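Local structure of L-methionine gamma-lyase (Fusobacterium nucleatum subsp. nucleatum, 6LXU) at residues V167-L172 with K305-D310. The protein belongs to the Cys/Met metabolism family of pyridoxal-phosphate-dependent enzymes, with its cofactor held covalently, and forms a four-chain assembly. Numbering follows the deposited sequence.
Sequences VDLEAL and KKQMKD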
loop_
_atom_site.group_PDB
_atom_site.type_symbol
_atom_site.label_atom_id
_atom_site.label_comp_id
_atom_site.label_asym_id
_atom_site.label_seq_id
_atom_site.Cartn_x
_atom_site.Cartn_y
_atom_site.Cartn_z
ATOM N N VAL A 167 0.139 -10.679 37.762
ATOM C CA VAL A 167 1.187 -10.298 38.724
ATOM C C VAL A 167 1.068 -8.807 38.993
ATOM O O VAL A 167 0.552 -8.048 38.170
ATOM C CB VAL A 167 2.610 -10.711 38.280
ATOM C CG1 VAL A 167 2.647 -12.195 37.920
ATOM C CG2 VAL A 167 3.121 -9.869 37.131
ATOM N N ASP A 168 1.532 -8.400 40.179
ATOM C CA ASP A 168 1.296 -7.053 40.696
ATOM C C ASP A 168 2.411 -6.126 40.251
ATOM O O ASP A 168 3.508 -6.138 40.823
ATOM C CB ASP A 168 1.209 -7.109 42.224
ATOM C CG ASP A 168 0.704 -5.819 42.849
ATOM O OD1 ASP A 168 1.081 -4.736 42.378
ATOM O OD2 ASP A 168 -0.054 -5.915 43.846
ATOM N N LEU A 169 2.145 -5.315 39.229
ATOM C CA LEU A 169 3.189 -4.495 38.628
ATOM C C LEU A 169 3.767 -3.463 39.588
ATOM O O LEU A 169 4.971 -3.246 39.601
ATOM C CB LEU A 169 2.663 -3.815 37.376
ATOM C CG LEU A 169 2.266 -4.768 36.238
ATOM C CD1 LEU A 169 1.769 -3.944 35.062
ATOM C CD2 LEU A 169 3.447 -5.636 35.827
ATOM N N GLU A 170 2.895 -2.790 40.336
ATOM C CA GLU A 170 3.372 -1.771 41.278
ATOM C C GLU A 170 4.255 -2.388 42.366
ATOM O O GLU A 170 5.329 -1.864 42.682
ATOM C CB GLU A 170 2.204 -1.023 41.897
ATOM C CG GLU A 170 2.670 0.089 42.827
ATOM C CD GLU A 170 1.569 0.850 43.510
ATOM O OE1 GLU A 170 0.380 0.697 43.170
ATOM O OE2 GLU A 170 1.936 1.619 44.455
ATOM N N ALA A 171 3.806 -3.491 42.920
ATOM C CA ALA A 171 4.544 -4.152 43.996
ATOM C C ALA A 171 5.877 -4.699 43.509
ATOM O O ALA A 171 6.922 -4.509 44.154
ATOM C CB ALA A 171 3.714 -5.262 44.593
ATOM N N LEU A 172 5.867 -5.335 42.331
ATOM C CA LEU A 172 7.100 -5.877 41.773
ATOM C C LEU A 172 8.086 -4.784 41.407
ATOM O O LEU A 172 9.292 -4.955 41.567
ATOM C CB LEU A 172 6.788 -6.748 40.548
ATOM C CG LEU A 172 6.112 -8.072 40.884
ATOM C CD1 LEU A 172 5.447 -8.682 39.660
ATOM C CD2 LEU A 172 7.127 -9.038 41.476
ATOM N N LYS A 305 -8.149 -6.357 39.578
ATOM C CA LYS A 305 -9.120 -5.297 39.845
ATOM C C LYS A 305 -8.453 -3.955 40.176
ATOM O O LYS A 305 -8.990 -2.905 39.857
ATOM C CB LYS A 305 -10.059 -5.723 40.973
ATOM C CG LYS A 305 -11.245 -4.796 41.185
ATOM C CD LYS A 305 -12.123 -5.319 42.307
ATOM C CE LYS A 305 -13.342 -4.433 42.511
ATOM N NZ LYS A 305 -14.120 -4.828 43.716
ATOM N N LYS A 306 -7.286 -3.985 40.808
ATOM C CA LYS A 306 -6.578 -2.759 41.143
ATOM C C LYS A 306 -5.835 -2.141 39.980
ATOM O O LYS A 306 -5.722 -0.927 39.915
ATOM C CB LYS A 306 -5.545 -3.021 42.224
ATOM C CG LYS A 306 -6.050 -3.288 43.629
ATOM C CD LYS A 306 -6.578 -2.010 44.226
ATOM C CE LYS A 306 -6.900 -2.156 45.698
ATOM N NZ LYS A 306 -7.316 -0.854 46.265
ATOM N N GLN A 307 -5.252 -2.959 39.092
ATOM C CA GLN A 307 -4.368 -2.422 38.049
ATOM C C GLN A 307 -4.946 -2.460 36.631
ATOM O O GLN A 307 -4.308 -1.929 35.727
ATOM C CB GLN A 307 -2.986 -3.091 38.108
ATOM C CG GLN A 307 -2.934 -4.504 37.571
ATOM C CD GLN A 307 -1.623 -5.231 37.812
ATOM O OE1 GLN A 307 -0.727 -4.764 38.530
ATOM N NE2 GLN A 307 -1.508 -6.417 37.224
ATOM N N MET A 308 -6.131 -3.046 36.458
ATOM C CA MET A 308 -6.769 -3.142 35.141
ATOM C C MET A 308 -8.131 -2.467 35.182
ATOM O O MET A 308 -8.946 -2.755 36.064
ATOM C CB MET A 308 -6.975 -4.591 34.712
ATOM C CG MET A 308 -5.707 -5.429 34.687
ATOM S SD MET A 308 -5.983 -7.112 34.105
ATOM C CE MET A 308 -6.250 -6.887 32.349
ATOM N N LYS A 309 -8.403 -1.607 34.211
ATOM C CA LYS A 309 -9.705 -0.940 34.115
ATOM C C LYS A 309 -10.797 -1.860 33.603
ATOM O O LYS A 309 -11.974 -1.609 33.852
ATOM C CB LYS A 309 -9.610 0.288 33.220
ATOM C CG LYS A 309 -8.690 1.362 33.768
ATOM C CD LYS A 309 -8.675 2.538 32.812
ATOM C CE LYS A 309 -7.737 3.644 33.248
ATOM N NZ LYS A 309 -7.742 4.770 32.271
ATOM N N ASP A 310 -10.409 -2.887 32.851
ATOM C CA ASP A 310 -11.313 -3.963 32.459
ATOM C C ASP A 310 -10.442 -5.207 32.386
ATOM O O ASP A 310 -9.217 -5.113 32.443
ATOM C CB ASP A 310 -12.015 -3.646 31.129
ATOM C CG ASP A 310 -13.345 -4.366 30.964
ATOM O OD1 ASP A 310 -13.578 -5.383 31.659
ATOM O OD2 ASP A 310 -14.165 -3.905 30.150
HETATM O O HOH W 1 -0.076 -3.058 40.580
#
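The capped first turn of helix 169-176 is met by a single side-chain amide, that of Gln307, which ends helix 301-307 and reaches across to the backbone on both sides of Asp168. Its NE2 donates to Val167 O at 2.8 Å; that oxygen lies close to the plane of the Gln307 amide, whereas NE2 is tilted 25° from the plane of the accepting carbonyl. Its OE1 receives Leu169 N at 3.0 Å, here in the carbonyl plane and on a lone pair, with a nearly straight N-H...O angle of 164°. With CG set between the backbone N and the carbonyl carbon (chi1 75°) and the chain extended beyond it, the amide is carried out to the loop. The Leu169 side chain crosses that of Gln307 at about a right angle, its CB 3.7 Å from Gln307 OE1, a van der Waals contact beside the hydrogen-bonded oxygen.

Asp168 is the N-cap, and its OD1 takes Ala171 N at 3.0 Å from above the carboxylate plane. A water bridges the two side chains, donating to Asp168 OD1 and to Gln307 OE1, each at 2.7 Å, while accepting from Glu170 N. The contact thus ties the large-sheet part of the fold, where Leu169 rests on Leu156 of strand 151-157, to the short helix 301-307, which precedes strand 314-319 of the smaller sheet.

Two oppositely directed bonds fix the rotation of the Gln307 amide, since a flip would set like groups against each other. Among them, Gln307, Asp168 and the water occupy the amide hydrogens of Leu169, Glu170 and Ala171, first-turn groups that have no partner within the helix: capping is shared between a local residue and a distant one.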